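Carbonic anhydrase (PDB 1DDZ) is a zinc-dependent beta-class carbonic anhydrase that probably catalyses the reversible interconversion of hydrogencarbonate with carbon dioxide and water. Local coordinates at residues N183-V188 against E272-E277; C102-I107 against V188-A193; Q48-L51 against E56-N59. All coordinates share one frame; numbering follows the deposited sequence.

In the fold
Interactions 1 and 2 use neighbouring parts of one helix, 172-193, and share Val188; their centres lie about 13 Å apart, and Gln187 next to Val188 bonds the backbone of Cys102. Interaction 1 is a buried, mainly apolar meeting of that helix with helix 266-279. Interaction 2, also buried, is more polar: an asparagine on the helix grips a loop that lies against the second subunit. Interaction 3 stands apart, its nearest atoms about 29 Å from either of the others and across the chain's centre from interaction 2. It is only partly buried and joins helices 38-53 and 57-62 through sulfur, aromatic rings and a leucine.

Interaction 1. Residues N183-V188 against E272-E277; sequences NVLEQV and EKLTAE
Leu185, on helix 172-193, makes the apolar contact by dividing its two methyl groups between Leu274 and Thr275 of helix 266-279. Its CD2 rests 3.9 Å from Leu274 CB. Its CD1 presses to 3.5 Å from Thr275 CA, closer than carbons usually come. A chi1 of -116°, away from the staggered values, accompanies this tight fit. The CA atoms of Leu185 and Thr275 are 7.3 Å apart, a close approach consistent with the small size of Thr275.

The polar groups find their bonds elsewhere. Thr275 OG1 lies beside its backbone N, anti to the carbonyl carbon (chi1 -57°), where it bonds Met271 O one turn back; Leu185 CD1, 3.6 Å from Thr275 OG1, therefore meets a hydroxyl that already has a partner. On the outer side of the same helix, Lys273 NZ and Glu277 OE1 form a salt bridge of 2.6 Å across one turn, a suitable use of charged residues beside solvent. In the other helix, Gln187 NE2 reaches Asn183 OD1 at 3.0 Å from above the carbonyl plane, Gln187 OE1 accepts from Cys102 N, and Asn183 ND2 bonds Ala99 O and Gln101 OE1, so these buried amides are supplied with partners. Glu186 OE1 makes a salt bridge with Arg160 of the second subunit.

Val184 and Val188 lie against strands 124-130 and 222-227, and branched aliphatic residues suit that buried face. Helix 266-279 packs on another face of helix 172-193, the one carrying Leu185, while helix 172-193 itself covers the mixed sheet as one layer of the alpha-beta-alpha architecture of this carbonic anhydrase.

Interaction 2. Residues C102-I107 against V188-A193; sequences CIHSDI and VHNVCA
Cys102 and Asn190 bring their CA atoms within 6.0 Å where the loop 102-107, which bends through a type I beta turn from Ile103 to Asp106, passes residues 188-193 of helix 172-193. Asn190 does most of the work. Its CG lies anti to the carbonyl carbon, beside the backbone N (chi1 -70°), sending the amide to the loop. ND2 donates to Cys102 O at 3.0 Å, with an N-H...O angle of 136° and the donor above the carbonyl plane, so the bond is bent. The Asn190 and His104 side chains cross at about a right angle, their amide and ring planes 49° apart, with ND2 over one face of the imidazole, offset toward its rim. Asn190 OD1 lies 3.0 Å from His104 NE2. The same oxygen receives a weak but straight bond of 3.3 Å from His189 ND1, at the edge and in the plane of that ring. Asparagine suits the place because one short, flat group offers a donor to the loop and a weak acceptor to His189. With an alanine here, Cys102 O is likely to lose this donor and the His104 ring the amide over its face.

One residue on, the contact turns apolar: Cys102 SG meets Val191 CG2 at 3.5 Å, and Val191 continues onto Ile125, Val127 and Val209 of the sheet. His104 stacks edge-to-face with His154 of the second subunit, and Ser105 bonds the same histidine. The loop, ending in Asp106 as N-cap of helix 107-119, is a strand-to-helix connection of the beta-class carbonic anhydrase domain, held to helix 172-193 at the subunit interface.

Interaction 3. Residues Q48-L51 against E56-N59; sequences QEML and EFFN
Met50 and Phe57 form a Met-aromatic contact at the corner where helix 38-53 hands over, through a short turn, to helix 57-62. The flat ring is the floor and the methionine the bump laid across it. CB stands over the face, 3.8 Å from the ring centroid and 16° off the normal, a CH-pi contact; from there the chain runs along the same face, CG above the CE2 and CZ side and SD 3.9 Å from the centroid. Bends at chi2 and chi3 lay CG and SD over that one face, bringing Met50 SD to 3.5 Å from Phe57 CE1. Methionine suits the spot because its unbranched, flexible chain can follow a plane, and its large polarisable sulfur packs well on pi electrons. Phe57 keeps its CG anti to the backbone N (chi1 -172°), presenting the ring to the first helix.

A second surface lies beside the first. Phe57 points an edge at its neighbour: its CD2 lies 3.5 Å above the plane of the Phe58 ring, over the centre. Leu51 fills the angle at the rim of that ring, coming to the edge near its plane with CG 3.9 Å from Phe58 CE1, and its forked end gives a rounded shape for the purpose. Trp46, one turn before Met50, meets Phe58 edge-to-face, so the buried phenylalanine has neighbours at face and rim. The Phe58 side chain is about 12 Å from that of the zinc ligand His384.

Polar residues occupy the outer side of the corner. Glu56 is at the N-cap position of helix 57-62, its N bonded to Asp54 OD2, and its own OE1 accepts Asn59 ND2 at 3.3 Å, approached from above the carboxylate plane.

Interaction 1. Residues N183-V188 against E272-E277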
loop_
_atom_site.group_PDB
_atom_site.type_symbol
_atom_site.label_atom_id
_atom_site.label_comp_id
_atom_site.label_asym_id
_atom_site.label_seq_id
_atom_site.Cartn_x
_atom_site.Cartn_y
_atom_site.Cartn_z
ATOM N N ASN A 183 -11.755 -17.027 -3.094
ATOM C CA ASN A 183 -11.098 -15.721 -3.163
ATOM C C ASN A 183 -12.184 -14.620 -3.081
ATOM O O ASN A 183 -12.118 -13.734 -2.236
ATOM C CB ASN A 183 -10.272 -15.583 -4.451
ATOM C CG ASN A 183 -9.484 -14.260 -4.512
ATOM O OD1 ASN A 183 -8.801 -13.897 -3.558
ATOM N ND2 ASN A 183 -9.611 -13.536 -5.613
ATOM N N VAL A 184 -13.221 -14.722 -3.900
ATOM C CA VAL A 184 -14.303 -13.738 -3.871
ATOM C C VAL A 184 -14.881 -13.642 -2.460
ATOM O O VAL A 184 -15.007 -12.539 -1.921
ATOM C CB VAL A 184 -15.448 -14.092 -4.868
ATOM C CG1 VAL A 184 -16.618 -13.148 -4.686
ATOM C CG2 VAL A 184 -14.969 -14.011 -6.278
ATOM N N LEU A 185 -15.166 -14.787 -1.832
ATOM C CA LEU A 185 -15.742 -14.798 -0.474
ATOM C C LEU A 185 -14.843 -14.120 0.540
ATOM O O LEU A 185 -15.307 -13.424 1.442
ATOM C CB LEU A 185 -16.023 -16.223 0.013
ATOM C CG LEU A 185 -17.470 -16.636 0.287
ATOM C CD1 LEU A 185 -17.469 -17.928 1.087
ATOM C CD2 LEU A 185 -18.209 -15.553 1.045
ATOM N N GLU A 186 -13.551 -14.356 0.416
ATOM C CA GLU A 186 -12.589 -13.727 1.315
ATOM C C GLU A 186 -12.555 -12.189 1.089
ATOM O O GLU A 186 -12.510 -11.407 2.029
ATOM C CB GLU A 186 -11.216 -14.365 1.079
ATOM C CG GLU A 186 -10.424 -14.642 2.353
ATOM C CD GLU A 186 -11.208 -15.451 3.407
ATOM O OE1 GLU A 186 -11.563 -14.825 4.432
ATOM O OE2 GLU A 186 -11.445 -16.685 3.222
ATOM N N GLN A 187 -12.619 -11.751 -0.162
ATOM C CA GLN A 187 -12.625 -10.318 -0.446
ATOM C C GLN A 187 -13.919 -9.679 0.110
ATOM O O GLN A 187 -13.875 -8.610 0.704
ATOM C CB GLN A 187 -12.437 -10.046 -1.951
ATOM C CG GLN A 187 -11.181 -10.692 -2.591
ATOM C CD GLN A 187 -9.944 -10.662 -1.698
ATOM O OE1 GLN A 187 -9.575 -9.626 -1.169
ATOM N NE2 GLN A 187 -9.326 -11.820 -1.495
ATOM N N VAL A 188 -15.053 -10.358 -0.019
ATOM C CA VAL A 188 -16.311 -9.852 0.531
ATOM C C VAL A 188 -16.125 -9.658 2.026
ATOM O O VAL A 188 -16.525 -8.639 2.595
ATOM C CB VAL A 188 -17.465 -10.825 0.265
ATOM C CG1 VAL A 188 -18.685 -10.479 1.135
ATOM C CG2 VAL A 188 -17.845 -10.750 -1.196
ATOM N N GLU A 272 -18.855 -17.569 8.067
ATOM C CA GLU A 272 -18.831 -19.013 8.323
ATOM C C GLU A 272 -20.035 -19.617 7.606
ATOM O O GLU A 272 -19.914 -20.581 6.858
ATOM C CB GLU A 272 -18.934 -19.208 9.834
ATOM C CG GLU A 272 -18.814 -20.617 10.365
ATOM C CD GLU A 272 -18.746 -20.637 11.892
ATOM O OE1 GLU A 272 -17.628 -20.838 12.422
ATOM O OE2 GLU A 272 -19.791 -20.424 12.558
ATOM N N LYS A 273 -21.190 -18.979 7.761
ATOM C CA LYS A 273 -22.414 -19.424 7.087
ATOM C C LYS A 273 -22.291 -19.389 5.563
ATOM O O LYS A 273 -22.665 -20.350 4.907
ATOM C CB LYS A 273 -23.600 -18.553 7.478
ATOM C CG LYS A 273 -24.930 -19.125 7.019
ATOM C CD LYS A 273 -26.071 -18.153 7.272
ATOM C CE LYS A 273 -27.389 -18.901 7.493
ATOM N NZ LYS A 273 -27.682 -19.989 6.496
ATOM N N LEU A 274 -21.790 -18.280 5.012
ATOM C CA LEU A 274 -21.626 -18.131 3.556
ATOM C C LEU A 274 -20.635 -19.136 3.015
ATOM O O LEU A 274 -20.850 -19.779 1.995
ATOM C CB LEU A 274 -21.182 -16.708 3.215
ATOM C CG LEU A 274 -22.186 -15.615 3.559
ATOM C CD1 LEU A 274 -21.643 -14.283 3.067
ATOM C CD2 LEU A 274 -23.502 -15.927 2.887
ATOM N N THR A 275 -19.581 -19.366 3.772
ATOM C CA THR A 275 -18.583 -20.339 3.357
ATOM C C THR A 275 -19.234 -21.721 3.264
ATOM O O THR A 275 -19.052 -22.443 2.280
ATOM C CB THR A 275 -17.423 -20.363 4.357
ATOM O OG1 THR A 275 -16.875 -19.050 4.463
ATOM C CG2 THR A 275 -16.345 -21.289 3.877
ATOM N N ALA A 276 -20.022 -22.066 4.280
ATOM C CA ALA A 276 -20.719 -23.347 4.316
ATOM C C ALA A 276 -21.590 -23.499 3.084
ATOM O O ALA A 276 -21.576 -24.539 2.424
ATOM C CB ALA A 276 -21.569 -23.445 5.569
ATOM N N GLU A 277 -22.270 -22.425 2.707
ATOM C CA GLU A 277 -23.146 -22.477 1.547
ATOM C C GLU A 277 -22.394 -22.558 0.229
ATOM O O GLU A 277 -22.823 -23.238 -0.710
ATOM C CB GLU A 277 -24.130 -21.323 1.605
ATOM C CG GLU A 277 -25.044 -21.472 2.819
ATOM C CD GLU A 277 -25.867 -20.237 3.153
ATOM O OE1 GLU A 277 -26.703 -20.334 4.068
ATOM O OE2 GLU A 277 -25.680 -19.177 2.533
#

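Interaction 2. Residues C102-I107 against V188-A193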
loop_
_atom_site.group_PDB
_atom_site.type_symbol
_atom_site.label_atom_id
_atom_site.label_comp_id
_atom_site.label_asym_id
_atom_site.label_seq_id
_atom_site.Cartn_x
_atom_site.Cartn_y
_atom_site.Cartn_z
ATOM N N CYS A 102 -9.292 -7.259 -2.322
ATOM C CA CYS A 102 -9.764 -6.275 -1.398
ATOM C C CYS A 102 -8.866 -6.409 -0.173
ATOM O O CYS A 102 -9.314 -6.767 0.915
ATOM C CB CYS A 102 -11.234 -6.492 -1.055
ATOM S SG CYS A 102 -12.328 -6.174 -2.443
ATOM N N ILE A 103 -7.590 -6.090 -0.369
ATOM C CA ILE A 103 -6.577 -6.158 0.671
ATOM C C ILE A 103 -6.861 -5.113 1.750
ATOM O O ILE A 103 -7.078 -3.943 1.443
ATOM C CB ILE A 103 -5.180 -5.968 0.037
ATOM C CG1 ILE A 103 -4.915 -7.123 -0.919
ATOM C CG2 ILE A 103 -4.089 -5.837 1.114
ATOM C CD1 ILE A 103 -3.869 -6.847 -1.942
ATOM N N HIS A 104 -6.837 -5.532 3.010
ATOM C CA HIS A 104 -7.123 -4.656 4.139
ATOM C C HIS A 104 -6.475 -3.288 4.083
ATOM O O HIS A 104 -7.137 -2.286 4.270
ATOM C CB HIS A 104 -6.707 -5.308 5.473
ATOM C CG HIS A 104 -7.402 -6.600 5.769
ATOM N ND1 HIS A 104 -6.720 -7.785 5.976
ATOM C CD2 HIS A 104 -8.709 -6.888 5.959
ATOM C CE1 HIS A 104 -7.581 -8.735 6.297
ATOM N NE2 HIS A 104 -8.792 -8.214 6.293
ATOM N N SER A 105 -5.171 -3.249 3.836
ATOM C CA SER A 105 -4.432 -2.004 3.831
ATOM C C SER A 105 -4.093 -1.429 2.466
ATOM O O SER A 105 -3.289 -0.524 2.376
ATOM C CB SER A 105 -3.182 -2.144 4.713
ATOM O OG SER A 105 -2.535 -3.378 4.460
ATOM N N ASP A 106 -4.789 -1.878 1.427
ATOM C CA ASP A 106 -4.562 -1.363 0.070
ATOM C C ASP A 106 -5.326 -0.052 -0.051
ATOM O O ASP A 106 -6.556 -0.052 -0.084
ATOM C CB ASP A 106 -5.054 -2.368 -0.994
ATOM C CG ASP A 106 -4.859 -1.873 -2.423
ATOM O OD1 ASP A 106 -3.972 -1.065 -2.667
ATOM O OD2 ASP A 106 -5.600 -2.284 -3.322
ATOM N N ILE A 107 -4.602 1.058 -0.135
ATOM C CA ILE A 107 -5.210 2.377 -0.240
ATOM C C ILE A 107 -5.894 2.595 -1.581
ATOM O O ILE A 107 -6.807 3.394 -1.655
ATOM C CB ILE A 107 -4.192 3.517 0.020
ATOM C CG1 ILE A 107 -4.908 4.862 0.147
ATOM C CG2 ILE A 107 -3.163 3.547 -1.093
ATOM C CD1 ILE A 107 -5.256 5.234 1.520
ATOM N N VAL A 188 -15.053 -10.358 -0.019
ATOM C CA VAL A 188 -16.311 -9.852 0.531
ATOM C C VAL A 188 -16.125 -9.658 2.026
ATOM O O VAL A 188 -16.525 -8.639 2.595
ATOM C CB VAL A 188 -17.465 -10.825 0.265
ATOM C CG1 VAL A 188 -18.685 -10.479 1.135
ATOM C CG2 VAL A 188 -17.845 -10.750 -1.196
ATOM N N HIS A 189 -15.486 -10.625 2.674
ATOM C CA HIS A 189 -15.220 -10.500 4.102
ATOM C C HIS A 189 -14.420 -9.215 4.380
ATOM O O HIS A 189 -14.701 -8.468 5.332
ATOM C CB HIS A 189 -14.403 -11.700 4.612
ATOM C CG HIS A 189 -13.950 -11.546 6.040
ATOM N ND1 HIS A 189 -12.741 -10.972 6.381
ATOM C CD2 HIS A 189 -14.584 -11.811 7.206
ATOM C CE1 HIS A 189 -12.661 -10.878 7.702
ATOM N NE2 HIS A 189 -13.767 -11.384 8.218
ATOM N N ASN A 190 -13.376 -9.010 3.587
ATOM C CA ASN A 190 -12.507 -7.848 3.734
ATOM C C ASN A 190 -13.266 -6.536 3.517
ATOM O O ASN A 190 -13.068 -5.574 4.256
ATOM C CB ASN A 190 -11.307 -7.968 2.792
ATOM C CG ASN A 190 -10.348 -9.062 3.224
ATOM O OD1 ASN A 190 -10.503 -9.643 4.309
ATOM N ND2 ASN A 190 -9.348 -9.334 2.408
ATOM N N VAL A 191 -14.157 -6.499 2.532
ATOM C CA VAL A 191 -14.929 -5.281 2.301
ATOM C C VAL A 191 -15.771 -4.948 3.539
ATOM O O VAL A 191 -15.751 -3.818 4.015
ATOM C CB VAL A 191 -15.826 -5.425 1.077
ATOM C CG1 VAL A 191 -16.759 -4.241 0.987
ATOM C CG2 VAL A 191 -14.980 -5.537 -0.180
ATOM N N CYS A 192 -16.461 -5.952 4.094
ATOM C CA CYS A 192 -17.314 -5.762 5.280
ATOM C C CYS A 192 -16.544 -5.354 6.503
ATOM O O CYS A 192 -17.088 -4.670 7.372
ATOM C CB CYS A 192 -18.093 -7.032 5.637
ATOM S SG CYS A 192 -19.092 -7.681 4.320
ATOM N N ALA A 193 -15.301 -5.824 6.582
ATOM C CA ALA A 193 -14.420 -5.552 7.702
ATOM C C ALA A 193 -13.725 -4.187 7.670
ATOM O O ALA A 193 -13.171 -3.780 8.692
ATOM C CB ALA A 193 -13.381 -6.683 7.839
#

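Interaction 3. Residues Q48-L51 against E56-N59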
loop_
_atom_site.group_PDB
_atom_site.type_symbol
_atom_site.label_atom_id
_atom_site.label_comp_id
_atom_site.label_asym_id
_atom_site.label_seq_id
_atom_site.Cartn_x
_atom_site.Cartn_y
_atom_site.Cartn_z
ATOM N N GLN A 48 -19.192 7.540 -34.545
ATOM C CA GLN A 48 -20.023 7.629 -35.730
ATOM C C GLN A 48 -21.089 6.563 -35.727
ATOM O O GLN A 48 -22.260 6.867 -35.853
ATOM C CB GLN A 48 -19.181 7.546 -37.001
ATOM C CG GLN A 48 -18.470 8.851 -37.317
ATOM C CD GLN A 48 -19.329 10.077 -37.019
ATOM O OE1 GLN A 48 -18.952 10.938 -36.220
ATOM N NE2 GLN A 48 -20.496 10.144 -37.630
ATOM N N GLU A 49 -20.686 5.314 -35.536
ATOM C CA GLU A 49 -21.635 4.218 -35.502
ATOM C C GLU A 49 -22.684 4.433 -34.411
ATOM O O GLU A 49 -23.866 4.178 -34.625
ATOM C CB GLU A 49 -20.913 2.884 -35.307
ATOM C CG GLU A 49 -21.816 1.653 -35.443
ATOM C CD GLU A 49 -22.713 1.700 -36.686
ATOM O OE1 GLU A 49 -23.942 1.902 -36.526
ATOM O OE2 GLU A 49 -22.192 1.545 -37.820
ATOM N N MET A 50 -22.267 4.943 -33.260
ATOM C CA MET A 50 -23.193 5.201 -32.157
ATOM C C MET A 50 -24.202 6.278 -32.513
ATOM O O MET A 50 -25.395 6.119 -32.297
ATOM C CB MET A 50 -22.432 5.608 -30.893
ATOM C CG MET A 50 -21.589 4.494 -30.280
ATOM S SD MET A 50 -22.574 3.016 -29.915
ATOM C CE MET A 50 -22.206 1.987 -31.390
ATOM N N LEU A 51 -23.717 7.386 -33.053
ATOM C CA LEU A 51 -24.588 8.479 -33.453
ATOM C C LEU A 51 -25.548 8.057 -34.560
ATOM O O LEU A 51 -26.711 8.449 -34.561
ATOM C CB LEU A 51 -23.753 9.674 -33.889
ATOM C CG LEU A 51 -23.153 10.350 -32.664
ATOM C CD1 LEU A 51 -22.000 11.251 -33.048
ATOM C CD2 LEU A 51 -24.244 11.102 -31.929
ATOM N N GLU A 56 -29.003 10.420 -30.020
ATOM C CA GLU A 56 -29.040 10.911 -28.647
ATOM C C GLU A 56 -28.068 10.136 -27.781
ATOM O O GLU A 56 -28.037 10.332 -26.567
ATOM C CB GLU A 56 -30.445 10.759 -28.047
ATOM C CG GLU A 56 -31.525 11.650 -28.669
ATOM C CD GLU A 56 -31.245 13.138 -28.502
ATOM O OE1 GLU A 56 -31.081 13.598 -27.352
ATOM O OE2 GLU A 56 -31.194 13.850 -29.530
ATOM N N PHE A 57 -27.272 9.270 -28.412
ATOM C CA PHE A 57 -26.315 8.419 -27.707
ATOM C C PHE A 57 -25.463 9.114 -26.650
ATOM O O PHE A 57 -25.447 8.718 -25.486
ATOM C CB PHE A 57 -25.401 7.694 -28.691
ATOM C CG PHE A 57 -24.531 6.667 -28.038
ATOM C CD1 PHE A 57 -25.010 5.375 -27.802
ATOM C CD2 PHE A 57 -23.244 6.997 -27.607
ATOM C CE1 PHE A 57 -24.222 4.428 -27.139
ATOM C CE2 PHE A 57 -22.447 6.060 -26.941
ATOM C CZ PHE A 57 -22.937 4.774 -26.708
ATOM N N PHE A 58 -24.740 10.151 -27.042
ATOM C CA PHE A 58 -23.888 10.840 -26.084
ATOM C C PHE A 58 -24.646 11.729 -25.126
ATOM O O PHE A 58 -24.271 11.839 -23.963
ATOM C CB PHE A 58 -22.746 11.565 -26.800
ATOM C CG PHE A 58 -21.797 10.619 -27.479
ATOM C CD1 PHE A 58 -21.886 10.384 -28.844
ATOM C CD2 PHE A 58 -20.879 9.889 -26.736
ATOM C CE1 PHE A 58 -21.078 9.418 -29.461
ATOM C CE2 PHE A 58 -20.073 8.931 -27.342
ATOM C CZ PHE A 58 -20.170 8.691 -28.704
ATOM N N ASN A 59 -25.772 12.281 -25.573
ATOM C CA ASN A 59 -26.595 13.138 -24.710
ATOM C C ASN A 59 -27.097 12.335 -23.529
ATOM O O ASN A 59 -27.119 12.816 -22.404
ATOM C CB ASN A 59 -27.788 13.717 -25.479
ATOM C CG ASN A 59 -27.371 14.763 -26.513
ATOM O OD1 ASN A 59 -26.472 15.571 -26.277
ATOM N ND2 ASN A 59 -28.028 14.755 -27.657
#